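Local structure of C2 domain protein (Ramazzottius varieornatus, 7DF2) at residues P61-I64 against C68-K71; F40-M45 against T195-S200; V47-T52 against S167-C172; N83-G86 against P91-N94; R129-D134 against D140-N145. The protein binds three calcium ions in the loops at one end of a C2-domain beta-sandwich of a kind found specifically in tardigrades. All coordinates share one frame; numbering follows the deposited sequence. Where two conformers were deposited one is given.

In the fold
The five contacts sample a C2-type sandwich of two antiparallel sheets. Interactions 2 and 3 both use strand 41-51 of one sheet, their centres about 22 Å apart. Interactions 1 and 5 reach neighbouring strands, 70-77 and 121-136, of the other; their centres are about 10 Å apart and they share two calcium ions. Interaction 4, in the loop joining strands 70-77 and 96-100, packs against interaction 5, while Met45, Leu50 and Val130 bring the sheets together. Interactions 1, 4 and 5, in series, lie inside the loops closed by interaction 3 and, outside it, interaction 2. Calcium binding and the disulfide-tied tail, with centres about 34 Å apart, thus occupy opposite sides of the chain's centre.

Interaction 1. Residues P61-I64 against C68-K71; sequences PCDI and CDPK. With CA (calcium ion), chain E; CA (calcium ion), chain D; CA (calcium ion), chain C.
Cys62 and Cys68 are joined by a disulfide that closes the first calcium-binding loop of this C2 domain, the connection between strands 41-51 and 70-77. The two SG atoms are 2.1 Å apart, and the torsion about the bond between them is 76°, near the relaxed right angle of a disulfide; this geometry is that of one of two modelled conformers of Cys68. In Cys62 the sulfur lies anti to the carbonyl carbon (chi1 -70°), which turns SG toward Cys68. Independently, Cys62 O binds the calcium ion of chain C at 2.3 Å. One short residue thus ties the loop covalently and contributes a main-chain ligand.

Asp63, next in sequence, spreads its carboxylate along the whole row of metals. Asp63 OD1 binds the calcium of chain C and, at a longer 2.7 Å, that of chain D; Asp63 OD2 binds the calcium of chain D and also that of chain E, at 2.4 Å. From the other segment Asp69 completes the bridge, with OD2 shared between the calcium ions of chains D and E and OD1 held by the latter alone of the three. Asp66, Lys67 and Asn103 finish the site of chain E, and Asp134 and Asp136 contribute to the other two. Such sharing probably offsets the mutual repulsion of the clustered carboxylates, since Asp63 OD2 and Asp69 OD2 stand only 2.8 Å apart with metal ions bridging them. Each calcium also carries a water; that on the ion of chain E lies 2.5 Å from the metal.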
# COMPACT_ATOMS: atom_id res chain seq x y z
N PRO A 61 -8.65 -19.85 -9.96
CA PRO A 61 -7.72 -19.09 -10.79
C PRO A 61 -8.37 -17.80 -11.25
O PRO A 61 -9.60 -17.72 -11.39
CB PRO A 61 -7.43 -20.03 -11.98
CG PRO A 61 -8.62 -20.93 -12.04
CD PRO A 61 -9.08 -21.11 -10.61
N CYS A 62 -7.55 -16.77 -11.46
CA CYS A 62 -8.07 -15.50 -11.96
C CYS A 62 -8.91 -15.72 -13.21
O CYS A 62 -10.07 -15.30 -13.27
CB CYS A 62 -6.93 -14.54 -12.30
SG CYS A 62 -6.05 -13.92 -10.89
N ASP A 63 -8.33 -16.38 -14.21
CA ASP A 63 -9.00 -16.73 -15.46
C ASP A 63 -8.80 -18.21 -15.71
O ASP A 63 -7.86 -18.82 -15.20
CB ASP A 63 -8.42 -15.93 -16.64
CG ASP A 63 -8.65 -14.43 -16.50
OD1 ASP A 63 -9.68 -14.04 -15.90
OD2 ASP A 63 -7.81 -13.65 -16.99
N ILE A 64 -9.68 -18.80 -16.52
CA ILE A 64 -9.61 -20.25 -16.69
C ILE A 64 -8.49 -20.65 -17.66
O ILE A 64 -7.75 -21.61 -17.39
CB ILE A 64 -10.96 -20.80 -17.15
CG1 ILE A 64 -11.99 -20.59 -16.03
CG2 ILE A 64 -10.80 -22.29 -17.48
CD1 ILE A 64 -13.37 -21.03 -16.39
N CYS A 68 -3.49 -14.03 -14.76
CA CYS A 68 -4.16 -12.87 -14.19
C CYS A 68 -3.81 -11.61 -14.98
O CYS A 68 -2.74 -11.51 -15.58
CB CYS A 68 -3.80 -12.65 -12.72
SG CYS A 68 -4.10 -14.03 -11.54
N ASP A 69 -4.73 -10.65 -14.97
CA ASP A 69 -4.58 -9.36 -15.66
C ASP A 69 -4.63 -8.27 -14.60
O ASP A 69 -5.65 -7.58 -14.44
CB ASP A 69 -5.66 -9.17 -16.71
CG ASP A 69 -5.87 -10.42 -17.51
OD1 ASP A 69 -4.87 -10.88 -18.10
OD2 ASP A 69 -6.99 -10.97 -17.49
N PRO A 70 -3.54 -8.10 -13.85
CA PRO A 70 -3.62 -7.35 -12.59
C PRO A 70 -3.68 -5.84 -12.82
O PRO A 70 -2.93 -5.28 -13.63
CB PRO A 70 -2.35 -7.75 -11.85
CG PRO A 70 -1.39 -8.09 -12.94
CD PRO A 70 -2.21 -8.70 -14.04
N LYS A 71 -4.59 -5.20 -12.11
CA LYS A 71 -4.55 -3.77 -11.86
C LYS A 71 -4.27 -3.63 -10.38
O LYS A 71 -5.05 -4.13 -9.55
CB LYS A 71 -5.86 -3.07 -12.25
CG LYS A 71 -5.81 -1.55 -11.99
CD LYS A 71 -7.07 -0.85 -12.55
CE LYS A 71 -7.04 0.65 -12.24
NZ LYS A 71 -8.26 1.35 -12.75
CA CA E . -5.98 -13.14 -18.43
CA CA D . -8.95 -11.52 -16.34
CA CA C . -11.11 -13.39 -14.08
O HOH W 1 -12.85 -14.93 -14.67
O HOH W 2 -9.87 -11.70 -18.56
O HOH W 3 -6.88 -12.16 -20.49

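Interaction 2. Residues F40-M45 against T195-S200; sequences FFRIEM and TCRPSS
Phe40 meets Cys196 where the chain turns a corner just before the long strand 41-51, with Phe40 CB 4.1 Å from Cys196 SG. The sulfur stands at the edge of the phenyl ring, near its plane, so the ring's faces play no part in this encounter. Cys196 is itself bound to Cys119 by a disulfide, which fixes the tail to strand 107-119. Phe41 points the other way, into the space between the two sheets of the C2 sandwich, where it packs on Val118 and Val123.

Arg42 returns to the tail side and forms the main part of the contact. Its CG lies anti to the backbone N (chi1 177°) and the chain then bends near its end (chi3 -66°), bringing NH1 within 3.2 Å of Thr195 O. A water joins the same two atoms more clearly: it accepts from Arg42 NH1 at 2.9 Å, in the guanidinium plane, and donates to Thr195 O at 2.6 Å. Arg197 crosses Arg42 at about a right angle, the two guanidinium planes 79° apart, with Arg197 NE 3.5 Å from Arg42 NH1. The approach of like charges is probably eased by Asp117, whose carboxylate forms salt bridges to NE of both arginines.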
# COMPACT_ATOMS: atom_id res chain seq x y z
N PHE A 40 6.42 17.14 11.25
CA PHE A 40 6.25 17.21 9.81
C PHE A 40 7.17 16.17 9.21
O PHE A 40 8.39 16.22 9.41
CB PHE A 40 6.57 18.63 9.31
CG PHE A 40 5.85 19.70 10.08
CD1 PHE A 40 6.37 20.18 11.28
CD2 PHE A 40 4.64 20.19 9.62
CE1 PHE A 40 5.70 21.15 12.00
CE2 PHE A 40 3.96 21.16 10.34
CZ PHE A 40 4.49 21.64 11.53
N PHE A 41 6.60 15.17 8.55
CA PHE A 41 7.44 14.10 8.04
C PHE A 41 6.81 13.51 6.79
O PHE A 41 5.63 13.74 6.48
CB PHE A 41 7.70 13.01 9.10
CG PHE A 41 6.46 12.49 9.79
CD1 PHE A 41 5.89 13.17 10.85
CD2 PHE A 41 5.88 11.29 9.37
CE1 PHE A 41 4.76 12.68 11.50
CE2 PHE A 41 4.75 10.80 10.01
CZ PHE A 41 4.18 11.49 11.07
N ARG A 42 7.63 12.78 6.04
CA ARG A 42 7.26 12.21 4.76
C ARG A 42 7.37 10.70 4.89
O ARG A 42 8.29 10.20 5.54
CB ARG A 42 8.17 12.73 3.65
CG ARG A 42 7.92 12.13 2.26
CD ARG A 42 8.52 13.08 1.21
NE ARG A 42 7.81 14.36 1.21
CZ ARG A 42 8.32 15.49 0.74
NH1 ARG A 42 7.59 16.61 0.77
NH2 ARG A 42 9.54 15.51 0.23
N ILE A 43 6.41 9.98 4.31
CA ILE A 43 6.41 8.53 4.28
C ILE A 43 6.52 8.08 2.83
O ILE A 43 5.74 8.53 1.99
CB ILE A 43 5.13 7.94 4.91
CG1 ILE A 43 4.96 8.44 6.34
CG2 ILE A 43 5.15 6.40 4.87
CD1 ILE A 43 3.93 9.53 6.45
N GLU A 44 7.48 7.20 2.55
CA GLU A 44 7.61 6.58 1.24
C GLU A 44 7.21 5.12 1.36
O GLU A 44 7.60 4.43 2.30
CB GLU A 44 9.05 6.69 0.71
CG GLU A 44 9.51 8.14 0.58
CD GLU A 44 10.91 8.24 -0.01
OE1 GLU A 44 11.54 7.19 -0.27
OE2 GLU A 44 11.39 9.37 -0.18
N MET A 45 6.39 4.66 0.41
CA MET A 45 5.91 3.29 0.36
C MET A 45 6.36 2.67 -0.95
O MET A 45 5.97 3.13 -2.03
CB MET A 45 4.39 3.26 0.49
CG MET A 45 3.74 1.91 0.19
SD MET A 45 1.95 2.11 0.34
CE MET A 45 1.39 0.50 -0.25
N THR A 195 8.05 22.53 3.40
CA THR A 195 8.02 21.58 2.30
C THR A 195 6.92 20.54 2.44
O THR A 195 6.82 19.64 1.60
CB THR A 195 9.37 20.86 2.17
OG1 THR A 195 9.53 19.94 3.25
CG2 THR A 195 10.52 21.86 2.21
N CYS A 196 6.10 20.63 3.48
CA CYS A 196 5.12 19.60 3.77
C CYS A 196 3.89 19.77 2.87
O CYS A 196 3.33 20.87 2.78
CB CYS A 196 4.74 19.65 5.25
SG CYS A 196 4.20 18.09 5.98
N ARG A 197 3.48 18.68 2.18
CA ARG A 197 2.40 18.81 1.20
C ARG A 197 1.07 18.44 1.84
O ARG A 197 0.97 17.37 2.46
CB ARG A 197 2.64 17.91 -0.01
CG ARG A 197 4.01 18.06 -0.65
CD ARG A 197 4.31 16.85 -1.52
NE ARG A 197 4.56 15.65 -0.73
CZ ARG A 197 4.55 14.42 -1.24
NH1 ARG A 197 4.28 14.25 -2.53
NH2 ARG A 197 4.79 13.36 -0.48
N PRO A 198 0.03 19.26 1.71
CA PRO A 198 -1.30 18.87 2.19
C PRO A 198 -1.85 17.69 1.40
O PRO A 198 -1.51 17.48 0.23
CB PRO A 198 -2.16 20.13 1.97
CG PRO A 198 -1.17 21.25 1.77
CD PRO A 198 0.03 20.63 1.14
N SER A 199 -2.72 16.93 2.05
CA SER A 199 -3.29 15.72 1.47
C SER A 199 -4.58 15.38 2.20
O SER A 199 -4.85 15.90 3.29
CB SER A 199 -2.32 14.55 1.54
OG SER A 199 -2.10 14.18 2.89
N SER A 200 -5.37 14.49 1.60
CA SER A 200 -6.61 14.02 2.21
C SER A 200 -6.91 12.61 1.73
O SER A 200 -6.57 12.23 0.61
CB SER A 200 -7.78 14.94 1.87
OG SER A 200 -7.91 15.08 0.46
O HOH W 4 8.00 19.11 -0.69

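Interaction 3. Residues V47-T52 against S167-C172; sequences VVRLDT and SPEIAC. With GLC (alpha-D-glucopyranose), chain B.
Glu169 spans the gap to Arg49 and Val48 just after the loop residues Ser167 and Pro168, which lead the chain toward edge strand 170-173. Before that strand begins, Ser167 OG donates to Pro168 O at 2.9 Å and is also bonded to Tyr186 N.

At Glu169 the side chain runs out extended and crosses Arg49 at about a right angle. Glu169 OE1 accepts a hydrogen bond from Arg49 NH1 at 2.9 Å, the N-H...O angle being 155°, and the pair forms a salt bridge. The nitrogen meets OE1 on its syn side, 25° out of the carboxylate plane. The other oxygen, Glu169 OE2, lies 3.5 Å from Val48 CG1 and 3.2 Å from C6 of the bound alpha-D-glucopyranose. Arg49 has its CG wedged between the backbone N and the carbonyl carbon (chi1 62°), and from there the extended chain carries the guanidinium across strand 181-190, the strand that separates the two segments in the sheet. Tyr183 of that strand makes a cation-pi contact with it. Beyond Glu169, residues Ile170 to Cys172 enter the edge strand proper, and Cys172 is linked to Cys148 by a disulfide.

The sugar sits on this surface beside the ion pair. Arg49 NH1 gives a weak bond to its O4 at 3.2 Å, and Glu109 hydrogen-bonds it too. Because NH1 divides its donors between a carboxylate oxygen and, weakly, the sugar, the ion pair probably orients the arginine beside the glucose in the modelled conformer, and the weak bond suggests only a modest hold.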
# COMPACT_ATOMS: atom_id res chain seq x y z
N VAL A 47 6.28 -0.56 -3.22
CA VAL A 47 5.62 -1.83 -3.51
C VAL A 47 6.58 -2.66 -4.35
O VAL A 47 6.83 -2.35 -5.52
CB VAL A 47 4.27 -1.62 -4.21
CG1 VAL A 47 3.66 -2.97 -4.60
CG2 VAL A 47 3.35 -0.84 -3.27
N VAL A 48 7.15 -3.70 -3.74
CA VAL A 48 8.25 -4.42 -4.36
C VAL A 48 7.72 -5.43 -5.37
O VAL A 48 8.11 -5.41 -6.55
CB VAL A 48 9.10 -5.11 -3.28
CG1 VAL A 48 10.23 -5.91 -3.93
CG2 VAL A 48 9.64 -4.06 -2.28
N ARG A 49 6.83 -6.31 -4.93
CA ARG A 49 6.26 -7.30 -5.82
C ARG A 49 4.99 -7.85 -5.19
O ARG A 49 4.74 -7.66 -4.00
CB ARG A 49 7.27 -8.42 -6.12
CG ARG A 49 7.69 -9.19 -4.89
CD ARG A 49 8.67 -10.30 -5.27
NE ARG A 49 8.95 -11.10 -4.09
CZ ARG A 49 9.77 -10.72 -3.12
NH1 ARG A 49 10.40 -9.55 -3.19
NH2 ARG A 49 9.96 -11.51 -2.07
N LEU A 50 4.20 -8.53 -6.02
CA LEU A 50 2.91 -9.07 -5.62
C LEU A 50 2.84 -10.51 -6.08
O LEU A 50 3.00 -10.78 -7.28
CB LEU A 50 1.78 -8.23 -6.24
CG LEU A 50 0.28 -8.23 -5.91
CD1 LEU A 50 -0.22 -9.58 -5.56
CD2 LEU A 50 -0.10 -7.20 -4.84
N ASP A 51 2.60 -11.43 -5.15
CA ASP A 51 2.43 -12.85 -5.47
C ASP A 51 0.94 -13.15 -5.42
O ASP A 51 0.37 -13.33 -4.34
CB ASP A 51 3.22 -13.74 -4.50
CG ASP A 51 3.13 -15.23 -4.87
OD1 ASP A 51 2.58 -15.58 -5.95
OD2 ASP A 51 3.61 -16.05 -4.07
N THR A 52 0.29 -13.17 -6.58
CA THR A 52 -1.12 -13.53 -6.66
C THR A 52 -1.35 -15.02 -6.52
O THR A 52 -2.50 -15.45 -6.31
CB THR A 52 -1.73 -13.10 -7.99
OG1 THR A 52 -1.16 -13.91 -9.02
CG2 THR A 52 -1.45 -11.62 -8.29
N SER A 167 12.95 0.18 5.34
CA SER A 167 12.65 -0.99 6.14
C SER A 167 13.06 -2.25 5.37
O SER A 167 13.27 -2.20 4.15
CB SER A 167 11.16 -1.04 6.45
OG SER A 167 10.47 -1.42 5.26
N PRO A 168 13.18 -3.38 6.05
CA PRO A 168 13.28 -4.65 5.32
C PRO A 168 12.00 -4.89 4.53
O PRO A 168 10.96 -4.27 4.77
CB PRO A 168 13.45 -5.69 6.43
CG PRO A 168 12.87 -5.05 7.64
CD PRO A 168 13.20 -3.59 7.51
N GLU A 169 12.10 -5.76 3.53
CA GLU A 169 10.90 -6.17 2.82
C GLU A 169 9.93 -6.78 3.82
O GLU A 169 10.32 -7.54 4.71
CB GLU A 169 11.24 -7.15 1.69
CG GLU A 169 12.03 -6.49 0.54
CD GLU A 169 12.10 -7.36 -0.71
OE1 GLU A 169 11.48 -8.44 -0.71
OE2 GLU A 169 12.77 -6.95 -1.69
N ILE A 170 8.67 -6.38 3.71
CA ILE A 170 7.59 -6.86 4.58
C ILE A 170 6.64 -7.69 3.74
O ILE A 170 6.13 -7.22 2.71
CB ILE A 170 6.84 -5.70 5.24
CG1 ILE A 170 7.81 -4.81 6.04
CG2 ILE A 170 5.66 -6.22 6.08
CD1 ILE A 170 7.27 -3.42 6.32
N ALA A 171 6.36 -8.92 4.18
CA ALA A 171 5.48 -9.84 3.46
C ALA A 171 4.06 -9.62 3.97
O ALA A 171 3.66 -10.19 4.98
CB ALA A 171 5.92 -11.29 3.65
N CYS A 172 3.31 -8.80 3.25
CA CYS A 172 2.01 -8.33 3.71
C CYS A 172 0.92 -9.27 3.20
O CYS A 172 0.70 -9.35 1.99
CB CYS A 172 1.74 -6.92 3.21
SG CYS A 172 0.39 -6.19 4.05
C1 GLC B . 15.52 -9.56 -7.16
C2 GLC B . 14.52 -10.69 -7.42
C3 GLC B . 13.06 -10.24 -7.24
C4 GLC B . 12.89 -9.38 -5.98
C5 GLC B . 14.04 -8.38 -5.84
C6 GLC B . 13.92 -7.55 -4.57
O2 GLC B . 14.70 -11.26 -8.70
O3 GLC B . 12.21 -11.37 -7.16
O4 GLC B . 11.65 -8.70 -5.98
O5 GLC B . 15.28 -9.08 -5.86
O6 GLC B . 14.22 -6.21 -4.90

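Interaction 4. Residues N83-G86 against P91-N94; sequences NDFG and PYSN
Tyr92 lays one face of its ring over Gly86, and here the contact is tight. Gly86 CA stands 4.2 Å from the ring centroid and 25° off the ring normal, a CH-pi arrangement. Separately, the backbone angles of Gly86 (phi 98°, psi -152°) suit a glycine, because a CB there would jam against the carbonyl O of Phe85. The phenol end reaches on past the glycine: Tyr92 OH comes to 3.6 Å of Gly86 N and 3.5 Å of Phe85 CB, distances that describe packing. The two aromatic rings meet less closely, Phe85 CD1 lying 4.3 Å from Tyr92 CE1, which approaches the phenyl group at its edge, near the ring plane.

Away from this patch the contact thins. Pro91 points its CB away from the opposite segment, and its nearest link to Gly86 is between backbone atoms, with Gly86 O and Pro91 N 4.0 Å apart. Asp84 and Ser93 belong to the solvent side. The second segment is held in shape by a single 3-10 turn, in which Asn94 N donates to Pro91 O at 2.9 Å. Ser89, between the two segments, hydrogen-bonds through its hydroxyl to the carbonyls of Asp84 and Gly86, linking the loop internally.

The whole loop connects strands 70-77 and 96-100 and folds back on the hairpin of strands 121-136 and 139-150. Phe85 packs on Asn145 and Lys147 and makes a cation-pi contact with Arg129; Tyr92 does likewise with Arg131, so the two aromatics rest side by side on the outer face of that sheet.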
# COMPACT_ATOMS: atom_id res chain seq x y z
N ASN A 83 -9.96 1.31 9.65
CA ASN A 83 -11.25 1.20 8.99
C ASN A 83 -11.19 0.22 7.83
O ASN A 83 -10.12 -0.11 7.31
CB ASN A 83 -11.73 2.56 8.49
CG ASN A 83 -12.19 3.46 9.61
OD1 ASN A 83 -11.88 3.23 10.77
ND2 ASN A 83 -12.94 4.50 9.26
N ASP A 84 -12.38 -0.24 7.42
CA ASP A 84 -12.48 -1.21 6.34
C ASP A 84 -11.94 -0.63 5.04
O ASP A 84 -11.94 0.58 4.82
CB ASP A 84 -13.94 -1.62 6.12
CG ASP A 84 -14.46 -2.52 7.21
OD1 ASP A 84 -15.69 -2.70 7.27
OD2 ASP A 84 -13.65 -3.03 8.01
N PHE A 85 -11.49 -1.53 4.16
CA PHE A 85 -11.15 -1.13 2.80
C PHE A 85 -12.37 -0.56 2.10
O PHE A 85 -13.51 -0.99 2.34
CB PHE A 85 -10.59 -2.32 2.02
CG PHE A 85 -9.12 -2.51 2.19
CD1 PHE A 85 -8.23 -1.88 1.34
CD2 PHE A 85 -8.62 -3.32 3.20
CE1 PHE A 85 -6.87 -2.05 1.48
CE2 PHE A 85 -7.25 -3.50 3.36
CZ PHE A 85 -6.38 -2.86 2.51
N GLY A 86 -12.14 0.42 1.24
CA GLY A 86 -13.23 1.10 0.57
C GLY A 86 -13.60 2.41 1.24
O GLY A 86 -12.76 3.04 1.89
N PRO A 91 -11.68 5.98 -0.62
CA PRO A 91 -12.24 5.39 -1.84
C PRO A 91 -11.14 4.90 -2.77
O PRO A 91 -10.09 5.52 -2.89
CB PRO A 91 -13.03 6.54 -2.47
CG PRO A 91 -13.26 7.50 -1.35
CD PRO A 91 -12.08 7.38 -0.45
N TYR A 92 -11.40 3.77 -3.43
CA TYR A 92 -10.41 3.18 -4.32
C TYR A 92 -10.01 4.15 -5.43
O TYR A 92 -8.86 4.11 -5.90
CB TYR A 92 -10.95 1.88 -4.93
CG TYR A 92 -11.22 0.79 -3.92
CD1 TYR A 92 -10.34 0.55 -2.87
CD2 TYR A 92 -12.35 -0.01 -4.02
CE1 TYR A 92 -10.59 -0.46 -1.96
CE2 TYR A 92 -12.61 -1.00 -3.11
CZ TYR A 92 -11.73 -1.23 -2.08
OH TYR A 92 -11.99 -2.23 -1.19
N SER A 93 -10.91 5.05 -5.83
CA SER A 93 -10.58 6.04 -6.85
C SER A 93 -9.46 6.98 -6.41
O SER A 93 -8.87 7.66 -7.26
CB SER A 93 -11.81 6.86 -7.21
OG SER A 93 -12.33 7.50 -6.05
N ASN A 94 -9.16 7.07 -5.12
CA ASN A 94 -8.08 7.93 -4.65
C ASN A 94 -6.74 7.21 -4.55
O ASN A 94 -5.72 7.87 -4.28
CB ASN A 94 -8.45 8.53 -3.29
CG ASN A 94 -9.71 9.37 -3.36
OD1 ASN A 94 -10.49 9.43 -2.40
ND2 ASN A 94 -9.94 10.00 -4.51

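Interaction 5. Residues R129-D134 against D140-N145; sequences RVRAID and DDKIDN. With CA (calcium ion), chain C; CA (calcium ion), chain D.
Arg131 runs its extended chain past the amide of Asn145, with CG 3.2 Å from Asn145 OD1, and a turn at the last torsion (chi4 87°) brings NH1 over to donate to the same oxygen at 2.9 Å. The pair belongs to the antiparallel hairpin of strands 121-136 and 139-150, which carries a classic beta bulge. Opposite Ala132 stand two residues, Ile143 and Asp144, and both of their amides donate to Ala132 O, while Ala132 N returns a nearly straight bond to Asp144 O. The extra residue lets Ile143 set its CB 4.0 Å from Ala132 CB and its CD1 against the backbone of Ile133 and Asp134.

One water accepts from Arg131 NH1 and Lys142 NZ, and Asp176 and Glu175 provide the lysine's salt bridges. Ile133 CD1 abuts the carboxylate of Asp140.

Past the bulge the register resumes with Ile133 opposite Lys142, a non-hydrogen-bonded pair, followed by the hydrogen-bonded pair Asp134 and Asp141. Both hold CG anti to the backbone N (chi1 161° and -179°), and the carboxylates converge; Ser56 also partners Asp141. Asp134 OD2 and Asp141 OD2 bind the calcium ion of chain C at 2.3 Å and 2.5 Å, and Asp134 OD1 that of chain D.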
# COMPACT_ATOMS: atom_id res chain seq x y z
N ARG A 129 -1.81 0.56 2.17
CA ARG A 129 -2.95 -0.14 1.59
C ARG A 129 -2.64 -0.48 0.14
O ARG A 129 -2.17 0.38 -0.61
CB ARG A 129 -4.23 0.70 1.67
CG ARG A 129 -4.75 0.93 3.08
CD ARG A 129 -6.14 1.56 3.03
NE ARG A 129 -6.65 1.81 4.37
CZ ARG A 129 -7.38 0.95 5.06
NH1 ARG A 129 -7.69 -0.24 4.55
NH2 ARG A 129 -7.81 1.27 6.28
N VAL A 130 -2.91 -1.72 -0.26
CA VAL A 130 -2.78 -2.14 -1.65
C VAL A 130 -4.03 -2.93 -2.01
O VAL A 130 -4.52 -3.75 -1.22
CB VAL A 130 -1.53 -3.01 -1.90
CG1 VAL A 130 -1.49 -3.53 -3.34
CG2 VAL A 130 -0.25 -2.23 -1.60
N ARG A 131 -4.56 -2.68 -3.20
CA ARG A 131 -5.64 -3.50 -3.73
C ARG A 131 -5.25 -4.03 -5.10
O ARG A 131 -4.78 -3.28 -5.96
CB ARG A 131 -6.95 -2.71 -3.81
CG ARG A 131 -8.09 -3.49 -4.52
CD ARG A 131 -9.40 -2.69 -4.42
NE ARG A 131 -10.51 -3.31 -5.13
CZ ARG A 131 -11.31 -4.23 -4.60
NH1 ARG A 131 -11.12 -4.64 -3.36
NH2 ARG A 131 -12.30 -4.74 -5.32
N ALA A 132 -5.45 -5.33 -5.30
CA ALA A 132 -5.17 -5.96 -6.58
C ALA A 132 -6.44 -6.61 -7.09
O ALA A 132 -7.11 -7.34 -6.36
CB ALA A 132 -4.06 -7.01 -6.44
N ILE A 133 -6.77 -6.35 -8.36
CA ILE A 133 -7.89 -7.03 -9.01
C ILE A 133 -7.39 -7.58 -10.33
O ILE A 133 -6.41 -7.10 -10.91
CB ILE A 133 -9.13 -6.12 -9.24
CG1 ILE A 133 -8.79 -4.97 -10.19
CG2 ILE A 133 -9.63 -5.54 -7.94
CD1 ILE A 133 -9.28 -5.16 -11.61
N ASP A 134 -8.07 -8.62 -10.80
CA ASP A 134 -7.88 -9.15 -12.14
C ASP A 134 -8.93 -8.50 -13.03
O ASP A 134 -10.12 -8.57 -12.74
CB ASP A 134 -8.03 -10.67 -12.14
CG ASP A 134 -8.31 -11.23 -13.52
OD1 ASP A 134 -7.51 -10.96 -14.43
OD2 ASP A 134 -9.32 -11.94 -13.72
N ASP A 140 -14.40 -6.26 -12.57
CA ASP A 140 -13.27 -6.52 -11.68
C ASP A 140 -13.44 -7.90 -11.05
O ASP A 140 -14.55 -8.30 -10.72
CB ASP A 140 -13.18 -5.48 -10.57
CG ASP A 140 -12.76 -4.12 -11.07
OD1 ASP A 140 -12.41 -3.99 -12.26
OD2 ASP A 140 -12.78 -3.17 -10.25
N ASP A 141 -12.33 -8.59 -10.87
CA ASP A 141 -12.27 -9.92 -10.26
C ASP A 141 -11.26 -9.79 -9.13
O ASP A 141 -10.06 -9.74 -9.39
CB ASP A 141 -11.85 -10.94 -11.33
CG ASP A 141 -11.77 -12.37 -10.82
OD1 ASP A 141 -11.68 -12.62 -9.60
OD2 ASP A 141 -11.76 -13.26 -11.70
N LYS A 142 -11.73 -9.69 -7.88
CA LYS A 142 -10.84 -9.30 -6.79
C LYS A 142 -9.77 -10.35 -6.53
O LYS A 142 -10.06 -11.55 -6.40
CB LYS A 142 -11.64 -9.03 -5.52
CG LYS A 142 -10.79 -8.71 -4.29
CD LYS A 142 -11.64 -8.73 -3.01
CE LYS A 142 -10.85 -8.27 -1.81
NZ LYS A 142 -11.71 -8.25 -0.59
N ILE A 143 -8.51 -9.90 -6.49
CA ILE A 143 -7.41 -10.75 -6.04
C ILE A 143 -7.34 -10.61 -4.53
O ILE A 143 -7.62 -11.58 -3.81
CB ILE A 143 -6.09 -10.40 -6.75
CG1 ILE A 143 -6.24 -10.77 -8.22
CG2 ILE A 143 -4.94 -11.20 -6.16
CD1 ILE A 143 -5.21 -10.15 -9.10
N ASP A 144 -7.00 -9.42 -4.02
CA ASP A 144 -7.08 -9.21 -2.58
C ASP A 144 -6.86 -7.74 -2.26
O ASP A 144 -6.41 -6.95 -3.10
CB ASP A 144 -6.07 -10.06 -1.80
CG ASP A 144 -6.71 -10.74 -0.59
OD1 ASP A 144 -7.59 -10.10 0.02
OD2 ASP A 144 -6.36 -11.90 -0.25
N ASN A 145 -7.20 -7.40 -1.01
CA ASN A 145 -6.76 -6.18 -0.35
C ASN A 145 -5.66 -6.55 0.64
O ASN A 145 -5.70 -7.61 1.27
CB ASN A 145 -7.91 -5.50 0.40
CG ASN A 145 -9.02 -5.01 -0.53
OD1 ASN A 145 -8.78 -4.62 -1.66
ND2 ASN A 145 -10.25 -5.02 -0.02
CA CA C . -11.11 -13.39 -14.08
CA CA D . -8.95 -11.52 -16.34
O HOH W 5 -13.29 -5.87 -1.59
O HOH W 6 -11.20 -2.11 -7.49
O HOH W 1 -12.85 -14.93 -14.67
O HOH W 2 -9.87 -11.70 -18.56